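Local coordinates for protein putative GTP pyrophosphokinase (Streptococcus mutans, PDB 3L9D) that probably transfers pyrophosphate from ATP to GTP or GDP, making the alarmone (p)ppGpp as the synthetases of the RelA/SpoT family do, at residues D101-V115 / I168-N180. Residues are numbered along the deposited sequence; the frame is centred on the assembly and turned at random.
Sequences DMQDIAGLRIMVQFV and IMAEIQIRTLAMN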
ATOM      1  N   ASP A 101     -16.503  -3.192   8.968  1.00 31.75           N
ATOM      2  CA  ASP A 101     -15.657  -2.435   9.891  1.00 33.22           C
ATOM      3  C   ASP A 101     -14.140  -2.586   9.722  1.00 29.02           C
ATOM      4  O   ASP A 101     -13.390  -1.712  10.155  1.00 34.75           O
ATOM      5  CB  ASP A 101     -16.047  -2.718  11.351  1.00 35.16           C
ATOM      6  CG  ASP A 101     -17.307  -1.962  11.797  1.00 43.56           C
ATOM      7  OD1 ASP A 101     -17.829  -1.098  11.043  1.00 39.35           O
ATOM      8  OD2 ASP A 101     -17.767  -2.240  12.930  1.00 45.95           O
ATOM      9  N   MET A 102     -13.677  -3.683   9.132  1.00 25.78           N
ATOM     10  CA  MET A 102     -12.237  -3.854   8.919  1.00 25.39           C
ATOM     11  C   MET A 102     -11.797  -3.348   7.527  1.00 24.75           C
ATOM     12  O   MET A 102     -12.397  -3.691   6.502  1.00 22.88           O
ATOM     13  CB  MET A 102     -11.794  -5.303   9.177  1.00 25.33           C
ATOM     14  CG  MET A 102     -10.281  -5.494   9.074  1.00 28.91           C
ATOM     15  SD  MET A 102      -9.579  -6.816  10.085  1.00 32.10           S
ATOM     16  CE  MET A 102     -10.390  -6.487  11.653  1.00 29.86           C
ATOM     17  N   GLN A 103     -10.749  -2.532   7.506  1.00 21.11           N
ATOM     18  CA  GLN A 103     -10.413  -1.739   6.330  1.00 21.91           C
ATOM     19  C   GLN A 103      -9.330  -2.336   5.454  1.00 20.67           C
ATOM     20  O   GLN A 103      -9.237  -2.005   4.280  1.00 20.98           O
ATOM     21  CB  GLN A 103      -9.983  -0.321   6.749  1.00 19.66           C
ATOM     22  CG  GLN A 103     -11.079   0.502   7.414  1.00 22.63           C
ATOM     23  CD  GLN A 103     -10.608   1.900   7.800  1.00 24.61           C
ATOM     24  OE1 GLN A 103      -9.493   2.078   8.289  1.00 28.47           O
ATOM     25  NE2 GLN A 103     -11.463   2.892   7.598  1.00 20.68           N
ATOM     26  N   ASP A 104      -8.497  -3.195   6.031  1.00 22.25           N
ATOM     27  CA  ASP A 104      -7.301  -3.659   5.346  1.00 19.71           C
ATOM     28  C   ASP A 104      -7.221  -5.177   5.189  1.00 17.92           C
ATOM     29  O   ASP A 104      -6.138  -5.752   5.196  1.00 18.78           O
ATOM     30  CB  ASP A 104      -6.053  -3.145   6.069  1.00 20.59           C
ATOM     31  CG  ASP A 104      -5.996  -3.564   7.552  1.00 26.34           C
ATOM     32  OD1 ASP A 104      -7.010  -4.029   8.112  1.00 22.65           O
ATOM     33  OD2 ASP A 104      -4.912  -3.422   8.162  1.00 30.00           O
ATOM     34  N   ILE A 105      -8.359  -5.837   5.062  1.00 16.49           N
ATOM     35  CA  ILE A 105      -8.307  -7.265   4.832  1.00 20.97           C
ATOM     36  C   ILE A 105      -7.587  -7.521   3.493  1.00 25.39           C
ATOM     37  O   ILE A 105      -6.509  -8.123   3.459  1.00 23.44           O
ATOM     38  CB  ILE A 105      -9.695  -7.907   4.923  1.00 23.15           C
ATOM     39  CG1 ILE A 105     -10.214  -7.749   6.359  1.00 21.70           C
ATOM     40  CG2 ILE A 105      -9.653  -9.380   4.497  1.00 17.27           C
ATOM     41  CD1 ILE A 105     -11.517  -8.449   6.636  1.00 21.21           C
ATOM     42  N   ALA A 106      -8.146  -7.024   2.396  1.00 24.27           N
ATOM     43  CA  ALA A 106      -7.375  -6.987   1.165  1.00 21.49           C
ATOM     44  C   ALA A 106      -6.361  -5.869   1.321  1.00 18.36           C
ATOM     45  O   ALA A 106      -6.718  -4.759   1.725  1.00 16.42           O
ATOM     46  CB  ALA A 106      -8.271  -6.731  -0.023  1.00 16.56           C
ATOM     47  N   GLY A 107      -5.101  -6.159   1.011  1.00 14.60           N
ATOM     48  CA  GLY A 107      -4.067  -5.145   1.088  1.00 17.16           C
ATOM     49  C   GLY A 107      -3.259  -5.043  -0.191  1.00 19.93           C
ATOM     50  O   GLY A 107      -2.784  -6.055  -0.701  1.00 18.81           O
ATOM     51  N   LEU A 108      -3.101  -3.829  -0.719  1.00 17.83           N
ATOM     52  CA  LEU A 108      -2.353  -3.640  -1.953  1.00 16.33           C
ATOM     53  C   LEU A 108      -1.218  -2.653  -1.801  1.00 19.45           C
ATOM     54  O   LEU A 108      -1.284  -1.732  -0.995  1.00 23.56           O
ATOM     55  CB  LEU A 108      -3.270  -3.205  -3.090  1.00 19.64           C
ATOM     56  CG  LEU A 108      -4.009  -4.356  -3.772  1.00 19.69           C
ATOM     57  CD1 LEU A 108      -5.484  -4.261  -3.542  1.00 17.22           C
ATOM     58  CD2 LEU A 108      -3.679  -4.376  -5.260  1.00 17.96           C
ATOM     59  N   ARG A 109      -0.173  -2.846  -2.589  1.00 18.29           N
ATOM     60  CA  ARG A 109       0.973  -1.957  -2.545  1.00 23.30           C
ATOM     61  C   ARG A 109       1.320  -1.442  -3.924  1.00 20.14           C
ATOM     62  O   ARG A 109       1.577  -2.220  -4.824  1.00 21.09           O
ATOM     63  CB  ARG A 109       2.188  -2.669  -1.964  1.00 23.33           C
ATOM     64  CG  ARG A 109       2.016  -3.019  -0.528  1.00 24.88           C
ATOM     65  CD  ARG A 109       3.343  -3.034   0.176  1.00 29.53           C
ATOM     66  NE  ARG A 109       3.134  -3.286   1.598  1.00 38.64           N
ATOM     67  CZ  ARG A 109       3.771  -4.229   2.285  1.00 38.71           C
ATOM     68  NH1 ARG A 109       4.670  -4.998   1.666  1.00 30.48           N
ATOM     69  NH2 ARG A 109       3.509  -4.393   3.586  1.00 33.66           N
ATOM     70  N   ILE A 110       1.337  -0.123  -4.077  1.00 21.41           N
ATOM     71  CA  ILE A 110       1.749   0.486  -5.329  1.00 19.26           C
ATOM     72  C   ILE A 110       3.131   1.080  -5.125  1.00 20.91           C
ATOM     73  O   ILE A 110       3.293   2.051  -4.379  1.00 25.30           O
ATOM     74  CB  ILE A 110       0.727   1.537  -5.791  1.00 16.04           C
ATOM     75  CG1 ILE A 110      -0.633   0.851  -6.009  1.00 17.48           C
ATOM     76  CG2 ILE A 110       1.208   2.255  -7.031  1.00 13.89           C
ATOM     77  CD1 ILE A 110      -1.783   1.762  -6.452  1.00 13.26           C
ATOM     78  N   MET A 111       4.131   0.469  -5.752  1.00 21.16           N
ATOM     79  CA  MET A 111       5.513   0.943  -5.664  1.00 17.42           C
ATOM     80  C   MET A 111       5.791   2.020  -6.709  1.00 18.28           C
ATOM     81  O   MET A 111       5.683   1.781  -7.910  1.00 21.94           O
ATOM     82  CB  MET A 111       6.496  -0.223  -5.820  1.00 19.16           C
ATOM     83  CG  MET A 111       7.279  -0.549  -4.552  1.00 24.33           C
ATOM     84  SD  MET A 111       6.211  -0.977  -3.149  1.00 25.29           S
ATOM     85  CE  MET A 111       5.560  -2.557  -3.704  1.00 22.96           C
ATOM     86  N   VAL A 112       6.136   3.214  -6.243  1.00 19.21           N
ATOM     87  CA  VAL A 112       6.460   4.336  -7.118  1.00 21.61           C
ATOM     88  C   VAL A 112       7.947   4.636  -7.050  1.00 24.09           C
ATOM     89  O   VAL A 112       8.591   4.319  -6.055  1.00 24.42           O
ATOM     90  CB  VAL A 112       5.695   5.629  -6.719  1.00 24.75           C
ATOM     91  CG1 VAL A 112       4.171   5.447  -6.874  1.00 17.91           C
ATOM     92  CG2 VAL A 112       6.088   6.073  -5.293  1.00 20.99           C
ATOM     93  N   GLN A 113       8.476   5.246  -8.111  1.00 25.10           N
ATOM     94  CA  GLN A 113       9.882   5.609  -8.181  1.00 28.74           C
ATOM     95  C   GLN A 113      10.265   6.851  -7.356  1.00 31.99           C
ATOM     96  O   GLN A 113      11.300   6.842  -6.685  1.00 29.56           O
ATOM     97  CB  GLN A 113      10.352   5.778  -9.633  1.00 33.81           C
ATOM     98  CG  GLN A 113      11.898   5.800  -9.721  1.00 36.69           C
ATOM     99  CD  GLN A 113      12.466   6.016 -11.118  1.00 32.25           C
ATOM    100  OE1 GLN A 113      11.763   6.423 -12.055  1.00 30.06           O
ATOM    101  NE2 GLN A 113      13.762   5.758 -11.253  1.00 29.52           N
ATOM    102  N   PHE A 114       9.445   7.902  -7.401  1.00 29.35           N
ATOM    103  CA  PHE A 114       9.753   9.156  -6.689  1.00 28.20           C
ATOM    104  C   PHE A 114       8.702   9.551  -5.658  1.00 26.45           C
ATOM    105  O   PHE A 114       7.516   9.268  -5.828  1.00 29.81           O
ATOM    106  CB  PHE A 114       9.917  10.303  -7.678  1.00 28.12           C
ATOM    107  CG  PHE A 114      10.982  10.070  -8.698  1.00 33.57           C
ATOM    108  CD1 PHE A 114      12.320  10.058  -8.334  1.00 33.21           C
ATOM    109  CD2 PHE A 114      10.651   9.874 -10.034  1.00 33.47           C
ATOM    110  CE1 PHE A 114      13.315   9.848  -9.294  1.00 34.58           C
ATOM    111  CE2 PHE A 114      11.634   9.666 -10.990  1.00 32.60           C
ATOM    112  CZ  PHE A 114      12.964   9.656 -10.625  1.00 30.59           C
ATOM    113  N   VAL A 115       9.125  10.215  -4.591  1.00 24.89           N
ATOM    114  CA  VAL A 115       8.167  10.728  -3.614  1.00 27.79           C
ATOM    115  C   VAL A 115       7.052  11.472  -4.355  1.00 30.44           C
ATOM    116  O   VAL A 115       5.859  11.301  -4.087  1.00 26.42           O
ATOM    117  CB  VAL A 115       8.835  11.688  -2.629  1.00 27.83           C
ATOM    118  CG1 VAL A 115       7.803  12.596  -2.019  1.00 28.12           C
ATOM    119  CG2 VAL A 115       9.595  10.912  -1.554  1.00 24.29           C
ATOM    120  N   ILE A 168     -16.357  -4.909  -0.435  1.00 21.60           N
ATOM    121  CA  ILE A 168     -15.227  -5.101   0.494  1.00 19.81           C
ATOM    122  C   ILE A 168     -14.315  -3.866   0.595  1.00 21.15           C
ATOM    123  O   ILE A 168     -14.311  -3.008  -0.273  1.00 20.67           O
ATOM    124  CB  ILE A 168     -14.373  -6.337   0.116  1.00 21.86           C
ATOM    125  CG1 ILE A 168     -13.692  -6.144  -1.244  1.00 15.52           C
ATOM    126  CG2 ILE A 168     -15.238  -7.599   0.098  1.00 20.38           C
ATOM    127  CD1 ILE A 168     -12.326  -5.570  -1.172  1.00 15.21           C
ATOM    128  N   MET A 169     -13.533  -3.769   1.660  1.00 23.92           N
ATOM    129  CA  MET A 169     -12.591  -2.662   1.768  1.00 21.42           C
ATOM    130  C   MET A 169     -11.167  -3.152   1.573  1.00 18.64           C
ATOM    131  O   MET A 169     -10.777  -4.188   2.108  1.00 17.75           O
ATOM    132  CB  MET A 169     -12.732  -1.945   3.111  1.00 21.49           C
ATOM    133  CG  MET A 169     -13.794  -0.846   3.125  1.00 21.64           C
ATOM    134  SD  MET A 169     -13.803   0.038   4.702  1.00 21.32           S
ATOM    135  CE  MET A 169     -14.735  -1.096   5.724  1.00 20.96           C
ATOM    136  N   ALA A 170     -10.403  -2.409   0.787  1.00 15.82           N
ATOM    137  CA  ALA A 170      -9.015  -2.752   0.550  1.00 19.56           C
ATOM    138  C   ALA A 170      -8.107  -1.611   1.012  1.00 20.94           C
ATOM    139  O   ALA A 170      -8.436  -0.433   0.847  1.00 17.02           O
ATOM    140  CB  ALA A 170      -8.790  -3.055  -0.913  1.00 15.73           C
ATOM    141  N   GLU A 171      -6.969  -1.951   1.606  1.00 18.96           N
ATOM    142  CA  GLU A 171      -5.993  -0.920   1.911  1.00 15.92           C
ATOM    143  C   GLU A 171      -4.873  -0.863   0.872  1.00 17.28           C
ATOM    144  O   GLU A 171      -4.108  -1.816   0.705  1.00 19.27           O
ATOM    145  CB  GLU A 171      -5.404  -1.122   3.287  1.00 15.51           C
ATOM    146  CG  GLU A 171      -4.177  -0.271   3.478  1.00 16.46           C
ATOM    147  CD  GLU A 171      -3.763  -0.182   4.917  1.00 22.35           C
ATOM    148  OE1 GLU A 171      -2.871  -0.969   5.318  1.00 19.58           O
ATOM    149  OE2 GLU A 171      -4.338   0.676   5.645  1.00 24.73           O
ATOM    150  N   ILE A 172      -4.796   0.254   0.165  1.00 13.52           N
ATOM    151  CA  ILE A 172      -3.736   0.498  -0.793  1.00 13.69           C
ATOM    152  C   ILE A 172      -2.635   1.343  -0.165  1.00 17.56           C
ATOM    153  O   ILE A 172      -2.865   2.483   0.242  1.00 20.83           O
ATOM    154  CB  ILE A 172      -4.292   1.255  -2.004  1.00 11.83           C
ATOM    155  CG1 ILE A 172      -5.443   0.473  -2.614  1.00 13.76           C
ATOM    156  CG2 ILE A 172      -3.216   1.491  -3.039  1.00 12.31           C
ATOM    157  CD1 ILE A 172      -6.374   1.325  -3.436  1.00 14.89           C
ATOM    158  N   GLN A 173      -1.433   0.804  -0.071  1.00 19.73           N
ATOM    159  CA  GLN A 173      -0.311   1.628   0.372  1.00 20.61           C
ATOM    160  C   GLN A 173       0.563   2.007  -0.798  1.00 20.67           C
ATOM    161  O   GLN A 173       0.877   1.157  -1.640  1.00 24.07           O
ATOM    162  CB  GLN A 173       0.514   0.929   1.452  1.00 19.75           C
ATOM    163  CG  GLN A 173      -0.252   0.808   2.753  1.00 23.25           C
ATOM    164  CD  GLN A 173       0.574   0.197   3.842  1.00 26.16           C
ATOM    165  OE1 GLN A 173       1.759   0.493   3.972  1.00 28.62           O
ATOM    166  NE2 GLN A 173      -0.041  -0.673   4.634  1.00 25.08           N
ATOM    167  N   ILE A 174       0.947   3.278  -0.848  1.00 15.62           N
ATOM    168  CA  ILE A 174       1.776   3.794  -1.925  1.00 17.74           C
ATOM    169  C   ILE A 174       3.172   4.129  -1.363  1.00 20.21           C
ATOM    170  O   ILE A 174       3.299   4.827  -0.356  1.00 22.69           O
ATOM    171  CB  ILE A 174       1.084   5.017  -2.566  1.00 19.22           C
ATOM    172  CG1 ILE A 174      -0.387   4.676  -2.845  1.00 20.87           C
ATOM    173  CG2 ILE A 174       1.808   5.462  -3.831  1.00 14.73           C
ATOM    174  CD1 ILE A 174      -1.268   5.852  -3.187  1.00 12.25           C
ATOM    175  N   ARG A 175       4.224   3.628  -2.002  1.00 21.89           N
ATOM    176  CA  ARG A 175       5.559   3.682  -1.405  1.00 18.99           C
ATOM    177  C   ARG A 175       6.656   3.818  -2.436  1.00 20.67           C
ATOM    178  O   ARG A 175       6.555   3.267  -3.528  1.00 22.72           O
ATOM    179  CB  ARG A 175       5.823   2.387  -0.636  1.00 17.15           C
ATOM    180  CG  ARG A 175       4.979   2.196   0.596  1.00 20.64           C
ATOM    181  CD  ARG A 175       5.287   0.873   1.249  1.00 21.90           C
ATOM    182  NE  ARG A 175       4.593   0.698   2.525  1.00 20.12           N
ATOM    183  CZ  ARG A 175       4.729  -0.369   3.307  1.00 21.15           C
ATOM    184  NH1 ARG A 175       5.536  -1.360   2.951  1.00 23.45           N
ATOM    185  NH2 ARG A 175       4.067  -0.442   4.451  1.00 22.66           N
ATOM    186  N   THR A 176       7.738   4.503  -2.082  1.00 24.47           N
ATOM    187  CA  THR A 176       8.968   4.367  -2.873  1.00 22.49           C
ATOM    188  C   THR A 176       9.626   3.009  -2.616  1.00 22.06           C
ATOM    189  O   THR A 176       9.301   2.304  -1.664  1.00 21.36           O
ATOM    190  CB  THR A 176      10.001   5.500  -2.609  1.00 20.99           C
ATOM    191  OG1 THR A 176      10.305   5.591  -1.207  1.00 20.07           O
ATOM    192  CG2 THR A 176       9.474   6.817  -3.105  1.00 20.44           C
ATOM    193  N   LEU A 177      10.561   2.640  -3.475  1.00 26.68           N
ATOM    194  CA  LEU A 177      11.294   1.408  -3.277  1.00 22.01           C
ATOM    195  C   LEU A 177      11.968   1.431  -1.883  1.00 26.18           C
ATOM    196  O   LEU A 177      11.866   0.466  -1.103  1.00 20.59           O
ATOM    197  CB  LEU A 177      12.302   1.250  -4.414  1.00 24.88           C
ATOM    198  CG  LEU A 177      11.753   0.972  -5.835  1.00 41.02           C
ATOM    199  CD1 LEU A 177      10.194   1.028  -5.937  1.00 32.97           C
ATOM    200  CD2 LEU A 177      12.410   1.878  -6.923  1.00 36.01           C
ATOM    201  N   ALA A 178      12.615   2.552  -1.555  1.00 22.92           N
ATOM    202  CA  ALA A 178      13.274   2.707  -0.252  1.00 26.08           C
ATOM    203  C   ALA A 178      12.296   2.664   0.919  1.00 24.06           C
ATOM    204  O   ALA A 178      12.578   2.041   1.953  1.00 24.67           O
ATOM    205  CB  ALA A 178      14.108   3.988  -0.205  1.00 27.37           C
ATOM    206  N   MET A 179      11.152   3.331   0.762  1.00 24.54           N
ATOM    207  CA  MET A 179      10.109   3.304   1.793  1.00 25.00           C
ATOM    208  C   MET A 179       9.688   1.883   2.086  1.00 21.64           C
ATOM    209  O   MET A 179       9.535   1.488   3.242  1.00 27.00           O
ATOM    210  CB  MET A 179       8.881   4.091   1.352  1.00 26.97           C
ATOM    211  CG  MET A 179       8.903   5.556   1.734  1.00 25.65           C
ATOM    212  SD  MET A 179       7.547   6.426   0.927  1.00 24.16           S
ATOM    213  CE  MET A 179       8.466   7.742   0.138  1.00 26.49           C
ATOM    214  N   ASN A 180       9.486   1.121   1.022  1.00 23.01           N
ATOM    215  CA  ASN A 180       9.062  -0.253   1.153  1.00 22.66           C
ATOM    216  C   ASN A 180      10.136  -1.143   1.767  1.00 20.79           C
ATOM    217  O   ASN A 180       9.828  -1.978   2.607  1.00 21.19           O
ATOM    218  CB  ASN A 180       8.623  -0.818  -0.181  1.00 21.75           C
ATOM    219  CG  ASN A 180       8.056  -2.202  -0.038  1.00 26.51           C
ATOM    220  OD1 ASN A 180       7.127  -2.424   0.753  1.00 23.89           O
ATOM    221  ND2 ASN A 180       8.624  -3.157  -0.775  1.00 20.91           N
TER
HETATM  222  O   HOH W   1     -11.102  -5.226   4.581  1.00 17.82           O
HETATM  223  O   HOH W   2     -13.835  -5.135   4.405  1.00 19.04           O
HETATM  224  O   HOH W   3      -5.244  -0.615   8.616  1.00 37.78           O
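Arg109 and Arg175 lay their guanidinium groups almost flat on one another, the planes 19° apart and Arg175 NH1 3.4 Å from Arg109 NE. Arg175 NH1 lies over one face of the Arg109 group, near its rim, and Arg109 NE likewise over a face of Arg175. Asn180 OD1 holds Arg175 NH1 by a bond of 2.9 Å, lying in the carbonyl plane and in the guanidinium plane alike. Arg175 NH2 is hydrogen-bonded to Tyr148 OH, and more weakly to Gln173 OE1. Because Asn180 CG stands anti to the backbone N (chi1 -175°), the amide swings from the first turn of helix 177-193 back to the strand, where Met111 SD packs against its CB and CG. On the same face Gln173 NE2 donates to Glu171 OE1 from above the carboxylate plane, at 2.9 Å, while Asp104 CB presses on Glu171 CB at 3.5 Å.

Beneath this polar row run strands 106-112 and 168-176, parallel and joined by six backbone bonds, from Glu171 N to Ala106 O through to Val112 N to Arg175 O. The reverse face is apolar: Ile110 CD1 reaches Ile172 CG2 at 3.7 Å, and Val112 CG1 meets Ile174 CG2 at 3.9 Å. Leu108, on that face, rests on Leu51 of helix 42-64. Thr176 is the N-cap of helix 177-193 and forms a capping box with Met179, whose N donates to Thr176 OG1 at 3.1 Å; the hydroxyl also bonds Asp216. The arrangement illustrates how a mixed sheet separates two environments: the one parallel pair of the five-stranded RelA/SpoT nucleotidyltransferase-like fold sets a polar face (Arg109, Glu171, Gln173, Arg175) against a helix-covered hydrophobic one.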